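PDB 5YVD: Nsp15 from Middle East respiratory syndrome-related coronavirus, which probably cleaves RNA on the 3' side of uridines as the uridylate-specific endoribonuclease of the coronavirus, and forms a hexamer. Local coordinates for residues D118-C123 and K168-F173; F69-N74 and V149-A154; I40-N45 and I53-Y58; N4-V9 and L22-V27; T240-L245 and Y275-T280. All coordinates share one frame; numbering follows the deposited sequence.

Contact 1 of 5, residues D118-C123 and K168-F173; sequences DIRDNC and KQPVKF. Unlike the reference sequence in segment 118-123: Cys123 (reference Gly).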
# COMPACT_ATOMS: atom_id res chain seq x y z
N ASP A 118 23.98 -29.26 -0.79
CA ASP A 118 24.49 -29.49 0.57
C ASP A 118 24.47 -30.97 0.96
O ASP A 118 23.50 -31.67 0.71
CB ASP A 118 23.68 -28.65 1.58
CG ASP A 118 24.28 -28.66 3.01
OD1 ASP A 118 24.25 -29.74 3.68
OD2 ASP A 118 24.73 -27.59 3.49
N ILE A 119 25.54 -31.43 1.61
CA ILE A 119 25.63 -32.82 2.06
C ILE A 119 24.50 -33.20 3.02
O ILE A 119 24.11 -34.35 3.09
CB ILE A 119 26.99 -33.09 2.72
CG1 ILE A 119 27.23 -34.59 2.97
CG2 ILE A 119 27.10 -32.37 4.05
CD1 ILE A 119 28.24 -35.21 2.06
N ARG A 120 23.97 -32.26 3.79
CA ARG A 120 22.94 -32.60 4.79
C ARG A 120 21.58 -32.93 4.17
O ARG A 120 20.70 -33.43 4.87
CB ARG A 120 22.82 -31.50 5.84
CG ARG A 120 23.97 -31.52 6.83
CD ARG A 120 24.18 -30.20 7.54
NE ARG A 120 24.64 -29.15 6.62
CZ ARG A 120 24.93 -27.91 6.98
NH1 ARG A 120 24.82 -27.50 8.25
NH2 ARG A 120 25.33 -27.08 6.04
N ASP A 121 21.40 -32.66 2.88
CA ASP A 121 20.20 -33.07 2.16
C ASP A 121 20.46 -34.40 1.46
O ASP A 121 21.39 -34.53 0.67
CB ASP A 121 19.78 -32.02 1.16
CG ASP A 121 19.61 -30.67 1.80
OD1 ASP A 121 19.05 -30.63 2.91
OD2 ASP A 121 20.05 -29.66 1.19
N ASN A 122 19.65 -35.39 1.81
CA ASN A 122 19.75 -36.72 1.22
C ASN A 122 19.82 -36.59 -0.31
O ASN A 122 19.06 -35.84 -0.91
CB ASN A 122 18.57 -37.59 1.69
CG ASN A 122 18.64 -39.02 1.17
OD1 ASN A 122 17.72 -39.51 0.52
ND2 ASN A 122 19.75 -39.68 1.44
N CYS A 123 20.81 -37.26 -0.90
CA CYS A 123 21.00 -37.37 -2.35
C CYS A 123 21.51 -36.13 -3.08
O CYS A 123 21.62 -36.15 -4.29
CB CYS A 123 19.74 -37.91 -3.05
SG CYS A 123 19.32 -39.59 -2.53
N LYS A 168 28.31 -27.69 18.13
CA LYS A 168 27.44 -28.83 17.80
C LYS A 168 26.72 -28.69 16.46
O LYS A 168 25.86 -29.49 16.12
CB LYS A 168 26.40 -29.10 18.91
CG LYS A 168 26.93 -29.50 20.29
CD LYS A 168 28.28 -30.23 20.33
CE LYS A 168 28.26 -31.59 19.64
NZ LYS A 168 27.87 -32.69 20.56
N GLN A 169 27.09 -27.67 15.69
CA GLN A 169 26.79 -27.63 14.27
C GLN A 169 28.16 -27.56 13.65
O GLN A 169 29.09 -27.09 14.29
CB GLN A 169 26.05 -26.34 13.89
CG GLN A 169 24.59 -26.27 14.33
CD GLN A 169 23.64 -27.08 13.45
OE1 GLN A 169 23.90 -27.34 12.29
NE2 GLN A 169 22.51 -27.46 14.02
N PRO A 170 28.30 -28.02 12.42
CA PRO A 170 29.59 -27.88 11.78
C PRO A 170 29.96 -26.42 11.51
O PRO A 170 29.09 -25.57 11.27
CB PRO A 170 29.41 -28.63 10.46
CG PRO A 170 27.93 -28.61 10.17
CD PRO A 170 27.26 -28.58 11.53
N VAL A 171 31.26 -26.13 11.59
CA VAL A 171 31.81 -24.81 11.30
C VAL A 171 32.85 -24.89 10.16
O VAL A 171 33.00 -23.99 9.32
CB VAL A 171 32.44 -24.21 12.58
CG1 VAL A 171 33.11 -22.87 12.30
CG2 VAL A 171 31.40 -24.06 13.66
N LYS A 172 33.60 -25.99 10.12
CA LYS A 172 34.59 -26.16 9.07
C LYS A 172 33.92 -26.79 7.87
O LYS A 172 33.54 -27.98 7.89
CB LYS A 172 35.77 -27.00 9.57
CG LYS A 172 36.89 -27.17 8.53
CD LYS A 172 38.13 -26.35 8.80
CE LYS A 172 37.85 -24.88 9.05
NZ LYS A 172 39.16 -24.19 9.12
N PHE A 173 33.78 -26.00 6.81
CA PHE A 173 33.12 -26.50 5.61
C PHE A 173 34.13 -26.76 4.52
O PHE A 173 35.13 -26.05 4.41
CB PHE A 173 31.99 -25.57 5.15
CG PHE A 173 30.77 -25.63 6.02
CD1 PHE A 173 30.58 -24.70 7.05
CD2 PHE A 173 29.84 -26.65 5.86
CE1 PHE A 173 29.46 -24.77 7.88
CE2 PHE A 173 28.71 -26.73 6.68
CZ PHE A 173 28.53 -25.79 7.69

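Contact 2 of 5, residues F69-N74 and V149-A154; sequences FKLLHN and VGPDYA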
# COMPACT_ATOMS: atom_id res chain seq x y z
N PHE A 69 27.42 -15.78 3.76
CA PHE A 69 26.89 -15.46 2.43
C PHE A 69 27.92 -14.95 1.44
O PHE A 69 27.87 -15.33 0.26
CB PHE A 69 25.75 -14.46 2.54
CG PHE A 69 24.62 -14.93 3.40
CD1 PHE A 69 23.75 -15.88 2.94
CD2 PHE A 69 24.47 -14.45 4.68
CE1 PHE A 69 22.74 -16.35 3.73
CE2 PHE A 69 23.44 -14.91 5.48
CZ PHE A 69 22.58 -15.86 5.00
N LYS A 70 28.83 -14.10 1.89
CA LYS A 70 29.83 -13.51 1.00
C LYS A 70 30.68 -14.57 0.31
O LYS A 70 31.19 -14.34 -0.78
CB LYS A 70 30.73 -12.53 1.76
CG LYS A 70 31.77 -13.21 2.63
CD LYS A 70 32.29 -12.38 3.79
CE LYS A 70 33.00 -13.30 4.78
NZ LYS A 70 33.63 -12.54 5.90
N LEU A 71 30.85 -15.74 0.94
CA LEU A 71 31.56 -16.82 0.27
C LEU A 71 30.69 -17.39 -0.86
O LEU A 71 31.15 -17.66 -1.98
CB LEU A 71 31.96 -17.90 1.26
CG LEU A 71 32.92 -17.50 2.40
CD1 LEU A 71 33.44 -18.75 3.09
CD2 LEU A 71 34.09 -16.65 1.95
N LEU A 72 29.40 -17.55 -0.59
CA LEU A 72 28.52 -18.07 -1.61
C LEU A 72 28.51 -17.12 -2.78
O LEU A 72 28.72 -17.54 -3.90
CB LEU A 72 27.12 -18.27 -1.05
CG LEU A 72 27.04 -19.13 0.22
CD1 LEU A 72 25.58 -19.43 0.52
CD2 LEU A 72 27.86 -20.42 0.14
N HIS A 73 28.33 -15.84 -2.49
CA HIS A 73 28.36 -14.79 -3.53
C HIS A 73 29.67 -14.77 -4.33
O HIS A 73 29.65 -14.61 -5.54
CB HIS A 73 28.09 -13.43 -2.89
CG HIS A 73 28.33 -12.26 -3.79
ND1 HIS A 73 27.60 -12.04 -4.94
CD2 HIS A 73 29.18 -11.22 -3.68
CE1 HIS A 73 28.01 -10.92 -5.51
NE2 HIS A 73 28.97 -10.40 -4.77
N ASN A 74 30.79 -14.95 -3.66
CA ASN A 74 32.07 -14.92 -4.34
C ASN A 74 32.37 -16.19 -5.17
O ASN A 74 33.14 -16.13 -6.14
CB ASN A 74 33.20 -14.66 -3.33
CG ASN A 74 33.14 -13.27 -2.70
OD1 ASN A 74 32.27 -12.45 -3.04
ND2 ASN A 74 34.05 -13.01 -1.77
N VAL A 149 38.92 -25.17 1.62
CA VAL A 149 38.60 -25.40 3.01
C VAL A 149 38.25 -24.09 3.64
O VAL A 149 39.10 -23.20 3.74
CB VAL A 149 39.80 -25.97 3.78
CG1 VAL A 149 39.44 -26.17 5.26
CG2 VAL A 149 40.25 -27.27 3.13
N GLY A 150 37.02 -23.97 4.12
CA GLY A 150 36.54 -22.71 4.66
C GLY A 150 37.26 -22.24 5.91
O GLY A 150 38.13 -22.92 6.42
N PRO A 151 36.86 -21.07 6.42
CA PRO A 151 37.49 -20.44 7.60
C PRO A 151 37.02 -21.01 8.94
O PRO A 151 36.17 -21.88 8.97
CB PRO A 151 37.07 -18.98 7.46
CG PRO A 151 35.75 -19.03 6.74
CD PRO A 151 35.81 -20.21 5.82
N ASP A 152 37.58 -20.52 10.04
CA ASP A 152 37.22 -21.03 11.38
C ASP A 152 35.95 -20.39 11.96
O ASP A 152 35.84 -20.21 13.19
CB ASP A 152 38.38 -20.84 12.35
CG ASP A 152 39.60 -21.65 11.97
OD1 ASP A 152 39.43 -22.74 11.39
OD2 ASP A 152 40.72 -21.19 12.28
N TYR A 153 34.99 -20.10 11.08
CA TYR A 153 33.70 -19.63 11.50
C TYR A 153 32.64 -19.89 10.43
O TYR A 153 32.95 -20.22 9.29
CB TYR A 153 33.77 -18.16 11.76
CG TYR A 153 34.01 -17.35 10.49
CD1 TYR A 153 35.31 -16.99 10.11
CD2 TYR A 153 32.95 -16.94 9.68
CE1 TYR A 153 35.54 -16.26 8.96
CE2 TYR A 153 33.17 -16.20 8.52
CZ TYR A 153 34.48 -15.86 8.16
OH TYR A 153 34.73 -15.11 7.01
N ALA A 154 31.38 -19.68 10.80
CA ALA A 154 30.25 -19.94 9.92
C ALA A 154 29.02 -19.18 10.44
O ALA A 154 29.04 -18.60 11.53
CB ALA A 154 29.96 -21.44 9.85

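Contact 3 of 5, residues I40-N45 and I53-Y58; sequences ICMFEN and IAFELY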
# COMPACT_ATOMS: atom_id res chain seq x y z
N ILE A 40 -2.47 -10.91 16.26
CA ILE A 40 -1.03 -10.79 16.47
C ILE A 40 -0.23 -10.84 15.17
O ILE A 40 -0.36 -11.78 14.37
CB ILE A 40 -0.48 -11.96 17.31
CG1 ILE A 40 -1.31 -12.16 18.58
CG2 ILE A 40 1.01 -11.76 17.60
CD1 ILE A 40 -1.40 -10.93 19.43
N CYS A 41 0.66 -9.87 15.02
CA CYS A 41 1.60 -9.82 13.92
C CYS A 41 2.67 -10.90 14.02
O CYS A 41 3.38 -10.94 15.01
CB CYS A 41 2.30 -8.47 13.91
SG CYS A 41 3.17 -8.16 12.38
N MET A 42 2.77 -11.74 12.99
CA MET A 42 3.77 -12.81 12.92
C MET A 42 4.90 -12.55 11.92
O MET A 42 5.83 -13.35 11.83
CB MET A 42 3.14 -14.09 12.44
CG MET A 42 2.27 -14.85 13.41
SD MET A 42 2.00 -16.46 12.63
CE MET A 42 0.95 -16.03 11.26
N PHE A 43 4.82 -11.50 11.11
CA PHE A 43 5.85 -11.32 10.09
C PHE A 43 5.79 -9.93 9.46
O PHE A 43 4.71 -9.35 9.30
CB PHE A 43 5.70 -12.41 9.03
CG PHE A 43 6.76 -12.39 7.98
CD1 PHE A 43 8.02 -12.87 8.26
CD2 PHE A 43 6.49 -11.91 6.70
CE1 PHE A 43 9.01 -12.88 7.29
CE2 PHE A 43 7.47 -11.89 5.72
CZ PHE A 43 8.74 -12.38 6.02
N GLU A 44 6.97 -9.42 9.10
CA GLU A 44 7.13 -8.09 8.51
C GLU A 44 7.99 -8.24 7.24
O GLU A 44 9.22 -8.45 7.28
CB GLU A 44 7.76 -7.13 9.54
CG GLU A 44 7.48 -5.64 9.32
CD GLU A 44 7.39 -4.85 10.63
OE1 GLU A 44 6.50 -5.18 11.45
OE2 GLU A 44 8.18 -3.89 10.84
N ASN A 45 7.31 -8.19 6.10
CA ASN A 45 7.94 -8.37 4.83
C ASN A 45 8.92 -7.27 4.56
O ASN A 45 8.51 -6.12 4.46
CB ASN A 45 6.88 -8.33 3.74
CG ASN A 45 7.42 -8.73 2.40
OD1 ASN A 45 8.58 -9.10 2.26
ND2 ASN A 45 6.56 -8.69 1.40
N ILE A 53 4.46 -15.12 0.48
CA ILE A 53 5.50 -15.99 -0.03
C ILE A 53 6.77 -15.78 0.78
O ILE A 53 7.46 -16.75 1.14
CB ILE A 53 5.80 -15.69 -1.51
CG1 ILE A 53 4.57 -15.92 -2.36
CG2 ILE A 53 6.91 -16.58 -2.04
CD1 ILE A 53 4.25 -17.38 -2.60
N ALA A 54 7.07 -14.50 1.04
CA ALA A 54 8.23 -14.13 1.81
C ALA A 54 8.17 -14.79 3.17
O ALA A 54 9.15 -15.28 3.70
CB ALA A 54 8.31 -12.64 1.95
N PHE A 55 6.97 -14.81 3.73
CA PHE A 55 6.69 -15.47 4.99
C PHE A 55 6.91 -16.96 4.92
O PHE A 55 7.33 -17.56 5.92
CB PHE A 55 5.23 -15.19 5.37
CG PHE A 55 4.72 -15.99 6.54
CD1 PHE A 55 5.33 -15.91 7.78
CD2 PHE A 55 3.58 -16.77 6.42
CE1 PHE A 55 4.83 -16.61 8.86
CE2 PHE A 55 3.09 -17.48 7.48
CZ PHE A 55 3.72 -17.40 8.70
N GLU A 56 6.60 -17.58 3.78
CA GLU A 56 6.74 -19.04 3.62
C GLU A 56 8.24 -19.40 3.55
O GLU A 56 8.70 -20.33 4.19
CB GLU A 56 5.97 -19.53 2.38
CG GLU A 56 6.11 -21.02 2.06
CD GLU A 56 5.35 -21.48 0.81
OE1 GLU A 56 4.28 -20.90 0.52
OE2 GLU A 56 5.81 -22.44 0.13
N LEU A 57 9.00 -18.62 2.79
CA LEU A 57 10.41 -18.88 2.64
C LEU A 57 11.12 -18.68 3.95
O LEU A 57 11.99 -19.45 4.32
CB LEU A 57 10.99 -17.94 1.61
CG LEU A 57 10.51 -18.19 0.18
CD1 LEU A 57 11.18 -17.24 -0.81
CD2 LEU A 57 10.76 -19.64 -0.21
N TYR A 58 10.73 -17.62 4.65
CA TYR A 58 11.11 -17.47 6.04
C TYR A 58 10.84 -18.73 6.86
O TYR A 58 11.74 -19.26 7.50
CB TYR A 58 10.38 -16.30 6.67
CG TYR A 58 10.67 -16.15 8.13
CD1 TYR A 58 9.67 -16.31 9.09
CD2 TYR A 58 11.96 -15.89 8.55
CE1 TYR A 58 9.95 -16.20 10.43
CE2 TYR A 58 12.25 -15.78 9.89
CZ TYR A 58 11.25 -15.93 10.81
OH TYR A 58 11.59 -15.79 12.13

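Contact 4 of 5, residues N4-V9 and L22-V27; sequences NIAFNV and LPVAVV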
# COMPACT_ATOMS: atom_id res chain seq x y z
N ASN A 4 -1.45 -23.43 7.16
CA ASN A 4 -0.70 -24.56 7.69
C ASN A 4 0.72 -24.14 8.05
O ASN A 4 1.30 -24.59 9.05
CB ASN A 4 -0.68 -25.70 6.68
CG ASN A 4 0.25 -26.80 7.10
OD1 ASN A 4 1.26 -27.04 6.45
ND2 ASN A 4 -0.05 -27.43 8.22
N ILE A 5 1.26 -23.27 7.23
CA ILE A 5 2.57 -22.71 7.50
C ILE A 5 2.52 -21.90 8.78
O ILE A 5 3.37 -22.04 9.64
CB ILE A 5 3.01 -21.86 6.31
CG1 ILE A 5 3.37 -22.79 5.17
CG2 ILE A 5 4.17 -20.96 6.69
CD1 ILE A 5 3.18 -22.18 3.81
N ALA A 6 1.49 -21.06 8.90
CA ALA A 6 1.26 -20.32 10.14
C ALA A 6 1.21 -21.25 11.34
O ALA A 6 1.66 -20.89 12.42
CB ALA A 6 -0.03 -19.53 10.03
N PHE A 7 0.65 -22.43 11.16
CA PHE A 7 0.48 -23.35 12.27
C PHE A 7 1.82 -23.92 12.70
O PHE A 7 2.15 -23.93 13.87
CB PHE A 7 -0.50 -24.46 11.86
CG PHE A 7 -0.76 -25.49 12.94
CD1 PHE A 7 -1.83 -25.33 13.82
CD2 PHE A 7 0.04 -26.63 13.04
CE1 PHE A 7 -2.07 -26.27 14.81
CE2 PHE A 7 -0.20 -27.58 14.00
CZ PHE A 7 -1.26 -27.40 14.90
N ASN A 8 2.61 -24.36 11.73
CA ASN A 8 3.97 -24.83 12.01
C ASN A 8 4.80 -23.74 12.73
O ASN A 8 5.45 -24.00 13.74
CB ASN A 8 4.66 -25.26 10.71
CG ASN A 8 4.20 -26.61 10.20
OD1 ASN A 8 4.96 -27.57 10.20
ND2 ASN A 8 2.96 -26.69 9.75
N VAL A 9 4.75 -22.50 12.21
CA VAL A 9 5.55 -21.43 12.79
C VAL A 9 5.20 -21.18 14.25
O VAL A 9 6.10 -20.93 15.08
CB VAL A 9 5.42 -20.13 12.00
CG1 VAL A 9 5.87 -18.92 12.81
CG2 VAL A 9 6.23 -20.22 10.72
N LEU A 22 -4.12 -22.35 11.10
CA LEU A 22 -4.49 -21.18 11.90
C LEU A 22 -5.14 -20.13 11.00
O LEU A 22 -4.84 -20.06 9.84
CB LEU A 22 -3.25 -20.59 12.57
CG LEU A 22 -2.63 -21.38 13.74
CD1 LEU A 22 -1.48 -20.56 14.33
CD2 LEU A 22 -3.63 -21.76 14.83
N PRO A 23 -6.04 -19.31 11.54
CA PRO A 23 -6.55 -18.24 10.67
C PRO A 23 -5.48 -17.17 10.47
O PRO A 23 -4.77 -16.85 11.41
CB PRO A 23 -7.75 -17.68 11.42
CG PRO A 23 -7.64 -18.20 12.82
CD PRO A 23 -6.59 -19.27 12.90
N VAL A 24 -5.36 -16.66 9.24
CA VAL A 24 -4.32 -15.72 8.84
C VAL A 24 -4.93 -14.55 8.05
O VAL A 24 -5.74 -14.78 7.16
CB VAL A 24 -3.29 -16.42 7.92
CG1 VAL A 24 -2.28 -15.43 7.36
CG2 VAL A 24 -2.57 -17.53 8.66
N ALA A 25 -4.53 -13.32 8.37
CA ALA A 25 -4.72 -12.17 7.46
C ALA A 25 -3.42 -11.72 6.82
O ALA A 25 -2.40 -11.67 7.47
CB ALA A 25 -5.34 -11.00 8.20
N VAL A 26 -3.45 -11.39 5.54
CA VAL A 26 -2.31 -10.74 4.87
C VAL A 26 -2.62 -9.27 4.60
O VAL A 26 -3.42 -8.96 3.73
CB VAL A 26 -1.96 -11.38 3.51
CG1 VAL A 26 -0.71 -10.74 2.91
CG2 VAL A 26 -1.76 -12.88 3.65
N VAL A 27 -1.96 -8.39 5.32
CA VAL A 27 -2.30 -7.00 5.29
C VAL A 27 -1.07 -6.23 4.88
O VAL A 27 -0.20 -5.94 5.70
CB VAL A 27 -2.80 -6.50 6.67
CG1 VAL A 27 -3.45 -5.13 6.53
CG2 VAL A 27 -3.77 -7.50 7.32

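Contact 5 of 5, residues T240-L245 and Y275-T280; sequences TTLGGL and YFITET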
# COMPACT_ATOMS: atom_id res chain seq x y z
N THR A 240 39.34 17.84 7.14
CA THR A 240 37.97 17.97 6.69
C THR A 240 37.47 16.63 6.11
O THR A 240 36.31 16.25 6.31
CB THR A 240 37.80 19.15 5.69
OG1 THR A 240 36.46 19.15 5.19
CG2 THR A 240 38.75 19.06 4.48
N THR A 241 38.34 15.90 5.42
CA THR A 241 37.94 14.56 4.99
C THR A 241 38.70 13.55 5.82
O THR A 241 39.91 13.58 5.90
CB THR A 241 38.08 14.29 3.47
OG1 THR A 241 39.39 14.61 3.06
CG2 THR A 241 37.09 15.14 2.67
N LEU A 242 37.92 12.69 6.48
CA LEU A 242 38.40 11.57 7.29
C LEU A 242 39.46 10.72 6.53
O LEU A 242 39.16 10.13 5.49
CB LEU A 242 37.18 10.72 7.69
CG LEU A 242 37.30 9.70 8.82
CD1 LEU A 242 35.96 9.52 9.56
CD2 LEU A 242 37.83 8.37 8.30
N GLY A 243 40.69 10.69 7.05
CA GLY A 243 41.80 9.99 6.40
C GLY A 243 41.92 8.52 6.76
O GLY A 243 41.78 8.14 7.91
N GLY A 244 42.20 7.68 5.77
CA GLY A 244 42.41 6.26 5.98
C GLY A 244 41.25 5.53 6.63
O GLY A 244 40.09 5.68 6.21
N LEU A 245 41.59 4.73 7.64
CA LEU A 245 40.65 3.90 8.39
C LEU A 245 40.02 2.82 7.49
O LEU A 245 38.82 2.79 7.30
CB LEU A 245 39.60 4.76 9.09
CG LEU A 245 38.85 4.09 10.25
CD1 LEU A 245 39.70 3.95 11.53
CD2 LEU A 245 37.57 4.85 10.58
N TYR A 275 31.36 2.54 4.08
CA TYR A 275 30.67 3.33 5.09
C TYR A 275 30.78 4.82 4.79
O TYR A 275 31.74 5.28 4.18
CB TYR A 275 31.21 3.04 6.50
CG TYR A 275 31.03 1.59 6.93
CD1 TYR A 275 32.11 0.72 6.93
CD2 TYR A 275 29.79 1.09 7.34
CE1 TYR A 275 31.97 -0.61 7.31
CE2 TYR A 275 29.65 -0.24 7.73
CZ TYR A 275 30.76 -1.08 7.70
OH TYR A 275 30.67 -2.40 8.05
N PHE A 276 29.76 5.55 5.24
CA PHE A 276 29.69 6.99 5.20
C PHE A 276 29.95 7.42 6.65
O PHE A 276 29.06 7.35 7.48
CB PHE A 276 28.28 7.37 4.76
CG PHE A 276 28.05 8.83 4.56
CD1 PHE A 276 27.89 9.34 3.28
CD2 PHE A 276 27.91 9.68 5.64
CE1 PHE A 276 27.63 10.68 3.07
CE2 PHE A 276 27.65 11.03 5.43
CZ PHE A 276 27.52 11.53 4.15
N ILE A 277 31.18 7.83 6.95
CA ILE A 277 31.59 8.02 8.33
C ILE A 277 31.85 9.46 8.69
O ILE A 277 32.42 10.24 7.91
CB ILE A 277 32.85 7.21 8.71
CG1 ILE A 277 32.85 5.87 8.00
CG2 ILE A 277 32.92 7.01 10.23
CD1 ILE A 277 33.89 4.91 8.54
N THR A 278 31.45 9.80 9.90
CA THR A 278 31.62 11.13 10.44
C THR A 278 32.15 11.01 11.86
O THR A 278 31.75 10.12 12.60
CB THR A 278 30.27 11.87 10.43
OG1 THR A 278 29.61 11.64 9.18
CG2 THR A 278 30.45 13.37 10.65
N GLU A 279 33.09 11.87 12.23
CA GLU A 279 33.62 11.93 13.60
C GLU A 279 33.02 13.16 14.24
O GLU A 279 33.04 14.25 13.66
CB GLU A 279 35.14 12.01 13.58
CG GLU A 279 35.82 11.59 14.87
CD GLU A 279 35.99 12.69 15.91
OE1 GLU A 279 35.58 13.86 15.69
OE2 GLU A 279 36.56 12.38 16.98
N THR A 280 32.49 13.00 15.45
CA THR A 280 31.63 14.04 16.05
C THR A 280 32.35 15.09 16.92
O THR A 280 31.70 16.01 17.47
CB THR A 280 30.44 13.39 16.80
OG1 THR A 280 30.92 12.48 17.81
CG2 THR A 280 29.55 12.63 15.82

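Contact 1 of 5, residues D118-C123 and K168-F173
Arg120 and Pro170 carry the nearest CA atoms of the two loops, yet these lie 10.7 Å apart, so the backbones stay separate and one long side chain bridges the distance. The loop of Arg120 makes a type I turn from Asp118 to Asp121. The Arg120 chain bends at chi3 (-67°) and sets its guanidinium beside Phe173, with Arg120 NH2 3.5 Å from Phe173 CE2. The guanidinium and ring planes are 42° apart, and NH2 approaches the ring obliquely. Arg120 NH1 comes to 3.8 Å from Pro170 CG, and Gln169 OE1 lies at the guanidinium edge, 4.1 Å from Arg120 NH1. The turn itself fixes the guanidinium: Asp118 forms an Asx turn, its OD1 accepting from the Arg120 backbone N, and the same carboxylate takes a side-on, two-nitrogen salt bridge. In it Arg120 NE reaches Asp118 OD1 at 3.0 Å and Arg120 NH2 reaches Asp118 OD2 at 2.7 Å, both on syn lone pairs. The result joins the end of strand 115-118 to the loop leading into strand 174-178, two strands of the mixed sheet of the middle domain. Arg120 NH1 also donates to the Ser65 carbonyl, while Ser65 OG bonds to Pro170 O.

Contact 2 of 5, residues F69-N74 and V149-A154
Lys70 and Tyr153 meet at about a right angle, where helix 69-74 of the middle domain packs against the start of the small antiparallel hairpin formed by strands 153-156 and 159-162. The lysine runs out almost fully extended beyond CG and brings its ammonium to the phenol oxygen: Lys70 NZ donates to Tyr153 OH at 3.0 Å, and Lys70 CE lies 3.4 Å from the same oxygen. The amine approaches the ring obliquely. Tyr153 holds CG between its backbone N and carbonyl carbon (chi1 67°), which turns the ring back over Pro151; CG of that proline sits 3.5 Å above one face, offset toward the rim.

The polar ends of both residues are shared with the chain around 192-194. Lys70 NZ also bonds to Ser194 OG and Thr192 OG1, and Tyr153 OH reaches the carbonyl oxygen of Thr192. The buried ammonium is therefore held by three oxygens, and the phenol is placed between a lysine that donates to it and a carbonyl that can only accept. Because Thr192 and Ser194 belong to the endoribonuclease region, the cluster also ties the middle domain to the start of that region. Asp320 lies farther off and adds a long, weak ion pair that would probably help to stabilise the lysine charge. Beside this polar knot, Leu71 and Pro151 reach toward each other tip to tip, CD1 of the leucine 3.9 Å from CD of the proline.

Contact 3 of 5, residues I40-N45 and I53-Y58
This is a buried aromatic contact between a strand and a helix in the N-terminal oligomerisation domain: Phe43, on strand 38-44, inserts its ring against Ala54, Phe55 and Tyr58 of helix 51-59. The axes of strand 40-44 and helix 53-58 pass 9.1 Å apart at 98°, nearly perpendicular. With CG trans to the backbone N (chi1 -176°), Phe43 points its ring into the helix surface. There CA of Phe55 lies over one face, 3.8 Å from the ring centroid, as a CH-pi contact. The Phe55 ring is oblique to that of Phe43, its CD1 3.7 Å from Phe43 CB. Tyr58 slides past in the opposite direction, its CB 3.7 Å from Phe43 CE1 and the ring planes 34° apart. At one end of the group Ala54 CB fits between Phe43 CE2 and Asn45 OD1. That amide is held by the loop before the helix, OD1 accepting from Thr47 N and ND2 donating to Leu49 O, and by Thr51 OG1 at the helix start. At the other end Met42 CE packs 4.0 Å from Phe55 CZ, and Met42 SD makes an oblique Met-aromatic contact, 5.5 Å from the Phe55 ring centroid. The cluster borders the subunit interface: Tyr58 OH bonds to Glu263 of the second subunit, and Met42 packs on its Leu266. The arrangement is a helix packed across outer strand 38-44 of a three-stranded antiparallel sheet, with an aromatic cluster between them.

Contact 4 of 5, residues N4-V9 and L22-V27
Leu22 lies against the helix at Ala6 and Phe7, and Val24 adds a second foothold on Ala6. The Phe7 ring offers its edge: Leu22 CG is near the ring plane, 4.0 Å from Phe7 CD1, and the two side chains cross at about a right angle. Phe7 CG lies opposite the backbone N (chi1 180°), which puts the ring edge at Leu22. The CD1 branch of Leu22 rests 3.7 Å from the Ala6 carbonyl oxygen, while CD2 stays with the ring. Ala6 CB packs on Val24 CG2.

Beyond this apolar shell, polar groups hold the helix and the connection in place. Asn8 ND2 donates to Asn4 O at 2.8 Å, from above the carbonyl plane, while the Asn8 backbone N reaches the same oxygen from the opposite face. Both asparagines also bond to the Val18 carbonyl, so the chain leading back to Leu22 is tied to the helix it must pass. Asn52 of the fourth subunit also bonds to Val24 O and Val26 N. The arrangement is helix 2-12 packed on the segment leading into strand 24-27, an outer strand, within this chain, of the three-stranded antiparallel sheet in the N-terminal oligomerisation domain.

Contact 5 of 5, residues T240-L245 and Y275-T280
No ring or other flat side chain takes part where Leu242 and Leu245 meet Ile277; the three are branched aliphatics, and the one flat group touched is a peptide, whose oxygen, Ile277 O, lies 4.0 Å from Leu242 CD1. The same methyl, Leu242 CD1, also touches the isoleucine side chain, 4.0 Å from Ile277 CB and equally far from CG2. Leu242 is turned with CG opposite its backbone N (chi1 -164°), which sends CD1 down onto the strand, and the two side chains lie at a slant to each other. Leu245 reaches the other branch, its CD2 4.2 Å from Ile277 CD1, so the isoleucine is met at both ends.

The contact lays the loop between helices 229-234 and 248-255 over the middle strand, 273-279, of an antiparallel sheet in the endoribonuclease domain. Leu251 of helix 248-255 packs on both Leu245 and Ile277, while Lys286 NZ bonds to the carbonyls of Leu242 and Gly244, pinning the loop to the neighbouring strand. Across the segments themselves the chemistry is wholly apolar: attraction comes from burying methyl groups, with nothing directional to set the angle, and the loop probably owes its position partly to backbone bonds and to Lys286.

Contacts 3 and 4 are two faces of one N-terminal core, their centres 9 Å apart: Met42 CE packs 3.8 Å from Ala6 CB, and Ile5 lies against Phe55 and Glu56, so helices 2-12 and 51-59 share the same three-stranded sheet. Contacts 1 and 2 adjoin in the middle domain, with centres 14 Å apart and a salt bridge of 2.7 Å between Lys172 NZ and Asp152 OD1. Contact 5 belongs to the endoribonuclease region that would house the active site; its centre is 29 Å from that of contact 2 and 46 Å from that of contact 4. Neighbouring subunits reach all five, consistent with a hexamer built through every domain.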